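Local coordinates for protein sulfate transporter 4.1, chloroplastic (Arabidopsis thaliana, PDB 7LHV) that cotransports protons and sulfate across the membrane and may help regulate sulfate assimilation, at residues Trp75-Thr78 with Phe83-Ile86; Pro134-Ala139 with Thr411-Gly416; Phe453-Arg456 with Asp461-Leu464; Thr510-Asn515 with Glu521-Asn526; Ile573-Pro578 with Val633-Ala638. All blocks are in the same frame, centred on the assembly; numbering follows the deposited sequence.

Interaction 1: Trp75-Thr78 with Phe83-Ile86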
# COMPACT_ATOMS: atom_id res chain seq x y z
N TRP A 75 -37.47 11.39 4.81
CA TRP A 75 -37.19 9.97 5.06
C TRP A 75 -37.29 9.15 3.78
O TRP A 75 -36.44 8.29 3.52
CB TRP A 75 -38.15 9.45 6.12
CG TRP A 75 -38.09 7.97 6.34
CD1 TRP A 75 -37.13 7.28 7.03
CD2 TRP A 75 -39.04 7.00 5.89
NE1 TRP A 75 -37.42 5.94 7.02
CE2 TRP A 75 -38.59 5.74 6.33
CE3 TRP A 75 -40.22 7.07 5.15
CZ2 TRP A 75 -39.28 4.56 6.06
CZ3 TRP A 75 -40.91 5.90 4.88
CH2 TRP A 75 -40.44 4.66 5.33
N ILE A 76 -38.33 9.40 2.98
CA ILE A 76 -38.51 8.66 1.73
C ILE A 76 -37.36 8.92 0.78
O ILE A 76 -36.82 8.00 0.16
CB ILE A 76 -39.87 9.01 1.11
CG1 ILE A 76 -41.01 8.39 1.91
CG2 ILE A 76 -39.93 8.56 -0.34
CD1 ILE A 76 -42.38 8.88 1.51
N ASP A 77 -36.96 10.19 0.64
CA ASP A 77 -35.83 10.52 -0.23
C ASP A 77 -34.53 9.91 0.28
O ASP A 77 -33.67 9.53 -0.51
CB ASP A 77 -35.70 12.03 -0.37
CG ASP A 77 -34.98 12.44 -1.64
OD1 ASP A 77 -34.51 11.54 -2.37
OD2 ASP A 77 -34.88 13.65 -1.91
N THR A 78 -34.37 9.84 1.61
CA THR A 78 -33.16 9.24 2.17
C THR A 78 -33.09 7.75 1.88
O THR A 78 -32.05 7.23 1.47
CB THR A 78 -33.10 9.50 3.67
OG1 THR A 78 -33.14 10.91 3.92
CG2 THR A 78 -31.83 8.92 4.27
N PHE A 83 -36.80 8.28 -6.01
CA PHE A 83 -37.68 9.44 -6.02
C PHE A 83 -36.96 10.70 -6.47
O PHE A 83 -37.62 11.65 -6.90
CB PHE A 83 -38.29 9.64 -4.63
CG PHE A 83 -39.38 8.67 -4.30
CD1 PHE A 83 -40.68 8.89 -4.73
CD2 PHE A 83 -39.11 7.53 -3.57
CE1 PHE A 83 -41.69 8.00 -4.43
CE2 PHE A 83 -40.11 6.62 -3.27
CZ PHE A 83 -41.40 6.86 -3.70
N ARG A 84 -35.62 10.72 -6.41
CA ARG A 84 -34.88 11.86 -6.91
C ARG A 84 -35.22 12.16 -8.36
O ARG A 84 -35.17 13.32 -8.78
CB ARG A 84 -33.37 11.63 -6.77
CG ARG A 84 -32.83 11.91 -5.38
CD ARG A 84 -31.34 11.62 -5.32
NE ARG A 84 -30.60 12.42 -6.28
CZ ARG A 84 -29.38 12.12 -6.73
NH1 ARG A 84 -28.75 11.04 -6.32
NH2 ARG A 84 -28.80 12.93 -7.61
N TRP A 85 -35.58 11.14 -9.15
CA TRP A 85 -36.06 11.38 -10.50
C TRP A 85 -37.56 11.21 -10.64
O TRP A 85 -38.10 11.52 -11.71
CB TRP A 85 -35.34 10.47 -11.50
CG TRP A 85 -35.30 9.02 -11.13
CD1 TRP A 85 -34.28 8.36 -10.52
CD2 TRP A 85 -36.33 8.04 -11.35
NE1 TRP A 85 -34.61 7.04 -10.34
CE2 TRP A 85 -35.86 6.82 -10.84
CE3 TRP A 85 -37.60 8.09 -11.93
CZ2 TRP A 85 -36.62 5.65 -10.89
CZ3 TRP A 85 -38.35 6.93 -11.98
CH2 TRP A 85 -37.86 5.72 -11.46
N ILE A 86 -38.26 10.74 -9.61
CA ILE A 86 -39.71 10.62 -9.70
C ILE A 86 -40.37 11.99 -9.59
O ILE A 86 -41.29 12.31 -10.35
CB ILE A 86 -40.24 9.65 -8.63
CG1 ILE A 86 -39.77 8.23 -8.93
CG2 ILE A 86 -41.75 9.71 -8.55
CD1 ILE A 86 -40.17 7.22 -7.87
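Ile76 and Phe83 face each other across the turn that joins helix 72-79 to the weakly bonded helical turn 83-86. Phe83 points its CB toward helix 72-79. CG is anti to the carbonyl carbon (chi1 -75°), which stands the ring beside Ile76. Phe83 CG then lies 4.0 Å from Ile76 CG2. The CD2 side of the ring comes closest, with Phe83 CD2 3.5 Å from Ile76 CG2. CE2 of the ring is equally near that methyl. At the tip, Phe83 CZ is again 4.0 Å from Ile76 CG2. The methyl therefore sits over one face, shifted toward the rim. This is a CH-pi contact, with Ile76 CG2 3.8 Å from the centroid of the Phe83 ring and 25° off its normal. Ile86 CD1 covers the opposite face of the ring from within its own segment.

Beside this apolar pair, Asp77 OD1 lies 3.5 Å from Arg84 CG, so the carboxylate meets the aliphatic part of the arginine. The charged ends do not meet. Arg84 NH2 is instead hydrogen-bonded to Glu362 O, and Asp77 OD2 has a long, weak ion pair with Arg87.

This is plain surface packing of two consecutive short helical segments across a tight connection, just ahead of helix 91-119. Glu362 ties it to the connection between helices 330-358 and 365-381. Trp85 packs on Arg145 and Thr404 in two other loops.

Interaction 2: Pro134-Ala139 with Thr411-Gly416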
# COMPACT_ATOMS: atom_id res chain seq x y z
N PRO A 134 -32.39 -8.13 -9.33
CA PRO A 134 -31.54 -6.98 -8.99
C PRO A 134 -31.90 -5.71 -9.75
O PRO A 134 -31.86 -4.62 -9.16
CB PRO A 134 -30.12 -7.47 -9.33
CG PRO A 134 -30.31 -8.65 -10.19
CD PRO A 134 -31.57 -9.28 -9.73
N VAL A 135 -32.29 -5.82 -11.02
CA VAL A 135 -32.63 -4.62 -11.79
C VAL A 135 -33.77 -3.87 -11.13
O VAL A 135 -33.65 -2.67 -10.83
CB VAL A 135 -32.96 -5.00 -13.25
CG1 VAL A 135 -33.69 -3.86 -13.92
CG2 VAL A 135 -31.70 -5.33 -14.00
N PHE A 136 -34.88 -4.56 -10.84
CA PHE A 136 -35.97 -3.93 -10.10
C PHE A 136 -35.49 -3.34 -8.79
O PHE A 136 -35.96 -2.28 -8.37
CB PHE A 136 -37.10 -4.92 -9.84
CG PHE A 136 -37.94 -5.23 -11.04
CD1 PHE A 136 -37.48 -6.08 -12.02
CD2 PHE A 136 -39.20 -4.69 -11.16
CE1 PHE A 136 -38.26 -6.37 -13.12
CE2 PHE A 136 -39.99 -4.97 -12.26
CZ PHE A 136 -39.52 -5.81 -13.24
N VAL A 137 -34.55 -4.01 -8.13
CA VAL A 137 -34.02 -3.45 -6.90
C VAL A 137 -33.17 -2.22 -7.20
O VAL A 137 -33.31 -1.18 -6.55
CB VAL A 137 -33.23 -4.51 -6.12
CG1 VAL A 137 -32.62 -3.90 -4.88
CG2 VAL A 137 -34.14 -5.65 -5.74
N TYR A 138 -32.31 -2.30 -8.22
CA TYR A 138 -31.40 -1.19 -8.48
C TYR A 138 -32.17 0.06 -8.85
O TYR A 138 -31.87 1.15 -8.35
CB TYR A 138 -30.42 -1.56 -9.59
CG TYR A 138 -29.40 -0.48 -9.83
CD1 TYR A 138 -28.30 -0.34 -9.00
CD2 TYR A 138 -29.54 0.42 -10.88
CE1 TYR A 138 -27.36 0.64 -9.22
CE2 TYR A 138 -28.61 1.40 -11.10
CZ TYR A 138 -27.52 1.51 -10.27
OH TYR A 138 -26.58 2.49 -10.48
N ALA A 139 -33.20 -0.08 -9.68
CA ALA A 139 -34.01 1.07 -10.07
C ALA A 139 -34.64 1.76 -8.87
O ALA A 139 -35.01 2.93 -8.97
CB ALA A 139 -35.09 0.65 -11.06
N THR A 411 -36.67 -2.52 -18.65
CA THR A 411 -35.76 -3.60 -19.01
C THR A 411 -36.05 -4.84 -18.18
O THR A 411 -36.27 -5.93 -18.72
CB THR A 411 -34.31 -3.16 -18.82
OG1 THR A 411 -33.95 -2.23 -19.85
CG2 THR A 411 -33.38 -4.35 -18.87
N GLY A 412 -36.13 -4.67 -16.86
CA GLY A 412 -36.45 -5.79 -16.00
C GLY A 412 -37.77 -6.44 -16.38
O GLY A 412 -37.88 -7.67 -16.44
N ILE A 413 -38.78 -5.62 -16.69
CA ILE A 413 -40.07 -6.16 -17.09
C ILE A 413 -39.90 -7.06 -18.31
O ILE A 413 -40.43 -8.17 -18.35
CB ILE A 413 -41.07 -5.02 -17.36
CG1 ILE A 413 -41.43 -4.31 -16.05
CG2 ILE A 413 -42.32 -5.56 -18.04
CD1 ILE A 413 -42.14 -3.00 -16.25
N ILE A 414 -39.10 -6.61 -19.28
CA ILE A 414 -38.84 -7.44 -20.45
C ILE A 414 -38.29 -8.79 -20.02
O ILE A 414 -38.78 -9.85 -20.44
CB ILE A 414 -37.87 -6.72 -21.42
CG1 ILE A 414 -38.48 -5.41 -21.90
CG2 ILE A 414 -37.54 -7.62 -22.60
CD1 ILE A 414 -39.85 -5.55 -22.51
N ILE A 415 -37.30 -8.78 -19.12
CA ILE A 415 -36.75 -10.03 -18.61
C ILE A 415 -37.85 -10.89 -18.03
O ILE A 415 -37.99 -12.07 -18.37
CB ILE A 415 -35.65 -9.75 -17.57
CG1 ILE A 415 -34.60 -8.79 -18.15
CG2 ILE A 415 -35.00 -11.04 -17.13
CD1 ILE A 415 -33.81 -9.38 -19.28
N GLY A 416 -38.71 -10.29 -17.20
CA GLY A 416 -39.80 -11.04 -16.62
C GLY A 416 -40.67 -11.68 -17.68
O GLY A 416 -41.02 -12.86 -17.58
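Val135 and Phe136 pack on Gly412 and Ile413 in an antiparallel helix-helix contact inside the membrane domain. SLC26 transporters build this domain as a 7+7 inverted repeat, and the contact joins two helices far apart in sequence, 125-141 and 406-426. The short axes run at 161° and approach to 9.3 Å. Helix 125-141 is kinked here, where the N atoms of Pro134 and Val135 lack bonds to the preceding turn.

Gly412 has no side chain, and the Phe136 ring reaches its backbone directly. Phe136 CG is anti to the carbonyl carbon (chi1 -75°), and this swings the ring across to the other helix. Phe136 CE1 lies 3.3 Å from Gly412 C. No hydrogen bond crosses the contact. With an alanine here, Gly412 and Ile413 would probably lose their aromatic cover, and a gap would open between the two helices.

Phe132 meets the same ring at a steep angle, and Leu409 also touches it. Thr411 faces helix 91-119 and is hydrogen-bonded to Gly102 O. Val135 adds a smaller patch, with Val135 CG1 3.9 Å from Gly412 N. At the end of the ring, Phe136 CZ lies 3.7 Å from Ile413 CG1, the two side chains crossing at about a right angle.

Interaction 3: Phe453-Arg456 with Asp461-Leu464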
# COMPACT_ATOMS: atom_id res chain seq x y z
N PHE A 453 -1.62 4.60 -26.88
CA PHE A 453 -1.59 5.93 -26.28
C PHE A 453 -0.55 6.01 -25.17
O PHE A 453 0.20 6.99 -25.08
CB PHE A 453 -2.97 6.28 -25.74
CG PHE A 453 -3.04 7.63 -25.09
CD1 PHE A 453 -3.05 8.78 -25.85
CD2 PHE A 453 -3.11 7.74 -23.71
CE1 PHE A 453 -3.12 10.02 -25.25
CE2 PHE A 453 -3.18 8.98 -23.11
CZ PHE A 453 -3.19 10.12 -23.88
N LEU A 454 -0.48 4.98 -24.32
CA LEU A 454 0.52 4.96 -23.26
C LEU A 454 1.93 4.92 -23.83
O LEU A 454 2.82 5.60 -23.33
CB LEU A 454 0.28 3.76 -22.34
CG LEU A 454 -1.02 3.76 -21.55
CD1 LEU A 454 -1.11 2.52 -20.67
CD2 LEU A 454 -1.14 5.01 -20.72
N TRP A 455 2.15 4.11 -24.87
CA TRP A 455 3.46 4.08 -25.49
C TRP A 455 3.84 5.45 -26.03
O TRP A 455 5.00 5.86 -25.96
CB TRP A 455 3.50 3.04 -26.61
CG TRP A 455 4.75 3.11 -27.42
CD1 TRP A 455 4.94 3.79 -28.58
CD2 TRP A 455 5.99 2.46 -27.12
NE1 TRP A 455 6.23 3.61 -29.02
CE2 TRP A 455 6.89 2.80 -28.15
CE3 TRP A 455 6.43 1.63 -26.08
CZ2 TRP A 455 8.20 2.33 -28.17
CZ3 TRP A 455 7.73 1.17 -26.11
CH2 TRP A 455 8.60 1.52 -27.14
N ARG A 456 2.86 6.18 -26.57
CA ARG A 456 3.14 7.51 -27.10
C ARG A 456 3.44 8.51 -25.99
O ARG A 456 4.31 9.37 -26.15
CB ARG A 456 1.97 7.99 -27.96
CG ARG A 456 2.15 9.37 -28.55
CD ARG A 456 1.08 9.66 -29.58
NE ARG A 456 -0.25 9.64 -29.00
CZ ARG A 456 -1.14 10.62 -29.13
NH1 ARG A 456 -0.87 11.71 -29.81
NH2 ARG A 456 -2.33 10.49 -28.55
N ASP A 461 3.59 3.97 -17.59
CA ASP A 461 2.25 3.41 -17.65
C ASP A 461 2.16 2.30 -18.69
O ASP A 461 1.46 1.31 -18.48
CB ASP A 461 1.24 4.51 -17.95
CG ASP A 461 1.06 5.47 -16.79
OD1 ASP A 461 1.50 5.14 -15.67
OD2 ASP A 461 0.47 6.55 -17.00
N PHE A 462 2.86 2.46 -19.81
CA PHE A 462 2.90 1.40 -20.81
C PHE A 462 3.55 0.14 -20.25
O PHE A 462 3.10 -0.98 -20.52
CB PHE A 462 3.63 1.86 -22.07
CG PHE A 462 3.79 0.79 -23.10
CD1 PHE A 462 2.76 0.51 -23.98
CD2 PHE A 462 4.96 0.06 -23.19
CE1 PHE A 462 2.90 -0.48 -24.94
CE2 PHE A 462 5.10 -0.93 -24.14
CZ PHE A 462 4.07 -1.20 -25.02
N SER A 463 4.63 0.31 -19.49
CA SER A 463 5.28 -0.85 -18.87
C SER A 463 4.35 -1.54 -17.88
O SER A 463 4.28 -2.77 -17.84
CB SER A 463 6.57 -0.41 -18.18
OG SER A 463 7.51 0.06 -19.12
N LEU A 464 3.62 -0.76 -17.08
CA LEU A 464 2.65 -1.34 -16.16
C LEU A 464 1.57 -2.11 -16.93
O LEU A 464 1.21 -3.23 -16.55
CB LEU A 464 2.01 -0.26 -15.30
CG LEU A 464 2.82 0.24 -14.10
CD1 LEU A 464 2.06 1.32 -13.36
CD2 LEU A 464 3.14 -0.92 -13.18
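Asp461 opens the second segment and meets Leu454 through its aliphatic and backbone parts. Asp461 CB lies 3.7 Å from Leu454 CD2. The other methyl, Leu454 CD1, rests 3.6 Å from Asp461 O. The two side chains cross at about a right angle. The carboxylate looks elsewhere: Asp461 OD2 is hydrogen-bonded to Ser584 OG of the second subunit.

Phe462 has the largest share of the contact. Phe462 CB touches Leu454 CB at 3.9 Å, and Leu454 CB sits at the edge of the Phe462 ring. CG is anti to the backbone N (chi1 176°), which sends the ring along the flank of Trp455. The pair is T-shaped. The edge of the indole points at the face of Phe462, with the planes at 72° and the centroids of the indole six-membered ring and the Phe462 ring 5.1 Å apart. Trp455 CE3 is the leading atom, 3.5 Å from Phe462 CE2. Trp455 CB joins over the same ring as a CH-pi contact, 4.2 Å from the Phe462 centroid. Lys459 adds a cation-pi contact to Trp455.

The two segments belong to consecutive helices, 448-457 and 459-474, packed against each other across the short turn between them. Helix 206-229 meets them through Ser207, which touches Leu454 and Asp461, and helix 477-496 receives Leu464. The second subunit brings Asp583 and Ser584, from its STAS region, against Asp461 and Leu454. The turn is thus part of the dimer interface.

Interaction 4: Thr510-Asn515 with Glu521-Asn526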
# COMPACT_ATOMS: atom_id res chain seq x y z
N THR A 510 11.95 31.07 -6.44
CA THR A 510 11.56 29.67 -6.38
C THR A 510 12.77 28.84 -6.79
O THR A 510 13.90 29.33 -6.77
CB THR A 510 10.31 29.43 -7.25
OG1 THR A 510 9.97 28.04 -7.23
CG2 THR A 510 10.54 29.88 -8.67
N THR A 511 12.53 27.58 -7.16
CA THR A 511 13.61 26.65 -7.44
C THR A 511 14.61 27.25 -8.41
O THR A 511 14.24 27.84 -9.43
CB THR A 511 13.04 25.35 -8.02
OG1 THR A 511 11.87 24.97 -7.29
CG2 THR A 511 14.07 24.24 -7.94
N VAL A 512 15.89 27.12 -8.08
CA VAL A 512 16.95 27.65 -8.93
C VAL A 512 17.38 26.66 -10.01
O VAL A 512 17.97 27.08 -11.02
CB VAL A 512 18.18 28.05 -8.10
CG1 VAL A 512 17.80 29.08 -7.07
CG2 VAL A 512 18.80 26.84 -7.44
N TYR A 513 17.10 25.37 -9.83
CA TYR A 513 17.59 24.37 -10.78
C TYR A 513 16.90 24.50 -12.13
O TYR A 513 17.55 24.46 -13.18
CB TYR A 513 17.40 22.97 -10.21
CG TYR A 513 18.16 22.72 -8.93
CD1 TYR A 513 19.55 22.70 -8.91
CD2 TYR A 513 17.49 22.52 -7.73
CE1 TYR A 513 20.25 22.48 -7.74
CE2 TYR A 513 18.18 22.29 -6.55
CZ TYR A 513 19.56 22.27 -6.57
OH TYR A 513 20.25 22.05 -5.40
N ARG A 514 15.58 24.67 -12.13
CA ARG A 514 14.83 24.68 -13.38
C ARG A 514 13.93 25.89 -13.55
O ARG A 514 13.77 26.39 -14.67
CB ARG A 514 13.99 23.41 -13.50
N ASN A 515 13.34 26.40 -12.46
CA ASN A 515 12.29 27.40 -12.60
C ASN A 515 12.85 28.75 -13.01
O ASN A 515 12.50 29.30 -14.06
CB ASN A 515 11.49 27.50 -11.31
CG ASN A 515 10.70 26.25 -11.01
OD1 ASN A 515 10.58 25.36 -11.85
ND2 ASN A 515 10.14 26.17 -9.81
N GLU A 521 20.57 41.20 -9.75
CA GLU A 521 21.72 41.84 -9.11
C GLU A 521 22.08 41.17 -7.79
O GLU A 521 23.12 41.48 -7.20
CB GLU A 521 21.47 43.33 -8.90
CG GLU A 521 21.16 44.11 -10.17
CD GLU A 521 20.63 45.50 -9.89
OE1 GLU A 521 20.44 45.84 -8.70
OE2 GLU A 521 20.41 46.26 -10.86
N ALA A 522 21.24 40.25 -7.33
CA ALA A 522 21.52 39.47 -6.13
C ALA A 522 20.57 38.28 -6.12
O ALA A 522 19.36 38.47 -6.02
CB ALA A 522 21.34 40.32 -4.87
N TYR A 523 21.11 37.07 -6.22
CA TYR A 523 20.28 35.88 -6.29
C TYR A 523 20.49 34.96 -5.09
O TYR A 523 19.52 34.65 -4.39
CB TYR A 523 20.53 35.14 -7.60
CG TYR A 523 19.39 34.27 -8.03
CD1 TYR A 523 18.13 34.80 -8.26
CD2 TYR A 523 19.56 32.90 -8.21
CE1 TYR A 523 17.07 34.01 -8.65
CE2 TYR A 523 18.51 32.10 -8.61
CZ TYR A 523 17.27 32.66 -8.82
OH TYR A 523 16.23 31.86 -9.22
N THR A 524 21.71 34.51 -4.84
CA THR A 524 21.99 33.61 -3.73
C THR A 524 23.03 34.24 -2.81
O THR A 524 23.82 35.09 -3.22
CB THR A 524 22.49 32.25 -4.23
OG1 THR A 524 22.45 31.31 -3.15
CG2 THR A 524 23.90 32.34 -4.76
N TYR A 525 23.01 33.81 -1.55
CA TYR A 525 23.89 34.34 -0.52
C TYR A 525 24.85 33.26 -0.05
O TYR A 525 24.46 32.11 0.14
CB TYR A 525 23.09 34.88 0.66
CG TYR A 525 22.09 35.94 0.29
CD1 TYR A 525 22.49 37.24 0.02
CD2 TYR A 525 20.73 35.65 0.20
CE1 TYR A 525 21.58 38.22 -0.33
CE2 TYR A 525 19.81 36.63 -0.14
CZ TYR A 525 20.25 37.91 -0.40
OH TYR A 525 19.34 38.88 -0.75
N ASN A 526 26.12 33.65 0.12
CA ASN A 526 27.12 32.71 0.62
C ASN A 526 26.88 32.44 2.09
O ASN A 526 26.76 33.36 2.90
CB ASN A 526 28.52 33.28 0.40
CG ASN A 526 29.00 33.12 -1.03
OD1 ASN A 526 28.92 32.04 -1.61
ND2 ASN A 526 29.51 34.20 -1.60
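Thr510 OG1 is held by two groups. Asn515 ND2 donates to Thr510 OG1 at 3.2 Å with an N-H...O angle of 157°. The hydroxyl lies in the plane of the Asn515 amide. Arg532 NH1 adds a weak hydrogen bond. These bonds brace the first segment, while the contact with the second is apolar. Val512 and Tyr523 carry it. Val512 CG1 lies 3.5 Å from Tyr523 CE2 and 3.8 Å from Tyr523 OH. The methyl comes at the ring obliquely, and the two side chains run past each other in opposite directions.

Both segments belong to the long connection between strands 501-504 and 527-533, antiparallel neighbours in the STAS-domain sheet. The connection folds back on itself here without regular structure. Tyr523 CG is anti to the backbone N (chi1 -157°), and this extends the ring toward the first segment. A second aromatic, Tyr519, meets the ring, and Arg506 touches it as well. The phenol makes a weak hydrogen bond with Ile516 O. If this residue were an alanine, Val512 would be likely to lose the ring it packs on, and Ile516 O its weak phenol partner. Thr510 O is 4.2 Å from Tyr523 OH and not bonded to it.

Interaction 5: Ile573-Pro578 with Val633-Ala638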
# COMPACT_ATOMS: atom_id res chain seq x y z
N ILE A 573 17.43 27.73 6.31
CA ILE A 573 16.09 28.28 6.47
C ILE A 573 15.12 27.35 5.75
O ILE A 573 15.33 26.99 4.59
CB ILE A 573 15.99 29.71 5.91
CG1 ILE A 573 17.12 30.57 6.46
CG2 ILE A 573 14.64 30.31 6.25
CD1 ILE A 573 17.27 31.88 5.76
N LEU A 574 14.05 26.97 6.45
CA LEU A 574 13.01 26.12 5.88
C LEU A 574 11.80 26.97 5.53
O LEU A 574 11.25 27.66 6.40
CB LEU A 574 12.62 24.98 6.82
CG LEU A 574 13.57 23.79 6.89
CD1 LEU A 574 14.86 24.14 7.60
CD2 LEU A 574 12.88 22.62 7.56
N GLU A 575 11.40 26.92 4.27
CA GLU A 575 10.16 27.53 3.82
C GLU A 575 9.05 26.50 3.98
O GLU A 575 8.99 25.51 3.25
CB GLU A 575 10.27 27.96 2.36
CG GLU A 575 11.27 29.05 2.15
CD GLU A 575 10.86 30.33 2.81
OE1 GLU A 575 9.64 30.60 2.89
OE2 GLU A 575 11.75 31.05 3.29
N MET A 576 8.17 26.72 4.96
CA MET A 576 7.11 25.77 5.23
C MET A 576 5.75 26.29 4.78
O MET A 576 4.71 25.81 5.25
CB MET A 576 7.09 25.40 6.71
CG MET A 576 8.33 24.63 7.13
SD MET A 576 8.45 24.22 8.87
CE MET A 576 7.16 22.98 9.00
N SER A 577 5.74 27.28 3.88
CA SER A 577 4.48 27.75 3.32
C SER A 577 3.73 26.69 2.53
O SER A 577 2.50 26.59 2.71
CB SER A 577 4.72 29.01 2.48
OG SER A 577 5.71 28.83 1.49
N PRO A 578 4.35 25.87 1.67
CA PRO A 578 3.58 24.81 1.00
C PRO A 578 3.31 23.61 1.89
O PRO A 578 2.53 22.73 1.49
CB PRO A 578 4.47 24.43 -0.18
CG PRO A 578 5.82 24.67 0.31
CD PRO A 578 5.74 25.87 1.20
N VAL A 633 7.70 35.26 9.53
CA VAL A 633 6.54 35.16 8.66
C VAL A 633 6.89 35.29 7.19
O VAL A 633 6.03 35.05 6.34
CB VAL A 633 5.46 36.21 9.04
CG1 VAL A 633 4.97 35.98 10.45
CG2 VAL A 633 6.02 37.62 8.88
N ARG A 634 8.12 35.68 6.86
CA ARG A 634 8.57 35.84 5.49
C ARG A 634 10.00 35.35 5.38
O ARG A 634 10.68 35.13 6.38
CB ARG A 634 8.46 37.30 5.03
CG ARG A 634 7.04 37.83 4.98
CD ARG A 634 6.99 39.32 4.69
NE ARG A 634 7.40 39.63 3.33
CZ ARG A 634 8.49 40.33 3.01
NH1 ARG A 634 9.30 40.80 3.94
NH2 ARG A 634 8.75 40.57 1.73
N VAL A 635 10.46 35.15 4.14
CA VAL A 635 11.86 34.79 3.93
C VAL A 635 12.75 36.02 3.94
O VAL A 635 13.93 35.93 4.30
CB VAL A 635 12.02 33.99 2.62
CG1 VAL A 635 11.67 34.85 1.43
CG2 VAL A 635 13.44 33.46 2.50
N HIS A 636 12.20 37.18 3.57
CA HIS A 636 13.02 38.38 3.45
C HIS A 636 13.64 38.76 4.79
O HIS A 636 14.86 38.94 4.90
CB HIS A 636 12.19 39.53 2.90
CG HIS A 636 11.60 39.27 1.54
ND1 HIS A 636 10.65 38.30 1.32
CD2 HIS A 636 11.82 39.87 0.35
CE1 HIS A 636 10.31 38.30 0.04
NE2 HIS A 636 11.01 39.24 -0.57
N ASP A 637 12.81 38.87 5.83
CA ASP A 637 13.33 39.24 7.15
C ASP A 637 14.20 38.14 7.75
O ASP A 637 15.17 38.45 8.45
CB ASP A 637 12.17 39.60 8.08
CG ASP A 637 11.23 38.43 8.33
OD1 ASP A 637 11.44 37.35 7.76
OD2 ASP A 637 10.26 38.61 9.11
N ALA A 638 13.89 36.87 7.48
CA ALA A 638 14.73 35.78 7.96
C ALA A 638 16.14 35.89 7.39
O ALA A 638 17.13 35.81 8.13
CB ALA A 638 14.11 34.44 7.59
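The end of a central strand of the STAS domain packs here on the start of the last modelled helix, 635-643. Ile573 meets Ala638, and Glu575 meets Val635. Ile573 points at helix 635-643, and Glu575 reaches it with the end of its side chain.

Ile573 makes its contact with its branch methyl: Ile573 CG2 is 4.4 Å from Ala638 CB. Ile573 and Ala638 each point their CB at the opposing segment. Farther along the helix, Val639 and Cys642 also touch Ile573.

The STAS fold is a mixed sheet with helices packed on it. Strand 569-575 runs parallel to both its neighbours, 527-533 and 603-606, with backbone hydrogen bonds joining Ile573 to Val529 and Val531, and Leu574 to Ala605 and Ser607.

Glu575 approaches Val635 with its carboxylate end. Its CG is anti to the carbonyl carbon (chi1 -65°), and a bend at chi2 (-66°) folds the chain toward the helix start. Glu575 CD then lies 3.8 Å from Val635 CB, with the two side chains at about a right angle. The OE2 approach to Val635 is modelled too close to be trusted in detail. No hydrogen bond is made with the helix segment. The buried OE2 is satisfied by a hydrogen bond to Ser607 OG. That hydroxyl also has a weak hydrogen bond with Arg634 O, so Ser607 links the strand to the residue just ahead of Val635.

In the fold
The five contacts follow one another along the chain; none nests in another and none crosses. Interaction 1 closes a short turn ahead of helix 91-119. Interaction 2 closes the longest loop, joining helices 125-141 and 406-426 of the membrane domain. These two touch, through Trp85 CZ2 and Ala139 O at 3.7 Å. Interaction 3 closes a second short turn, on the opposite side of the chain's centre, where the second subunit packs. The chain then enters the STAS region. Interaction 4 folds the connection between strands 501-504 and 527-533, and interaction 5 ties strand 569-575 to helix 635-643. Their centres are about 15 Å apart, around one sheet.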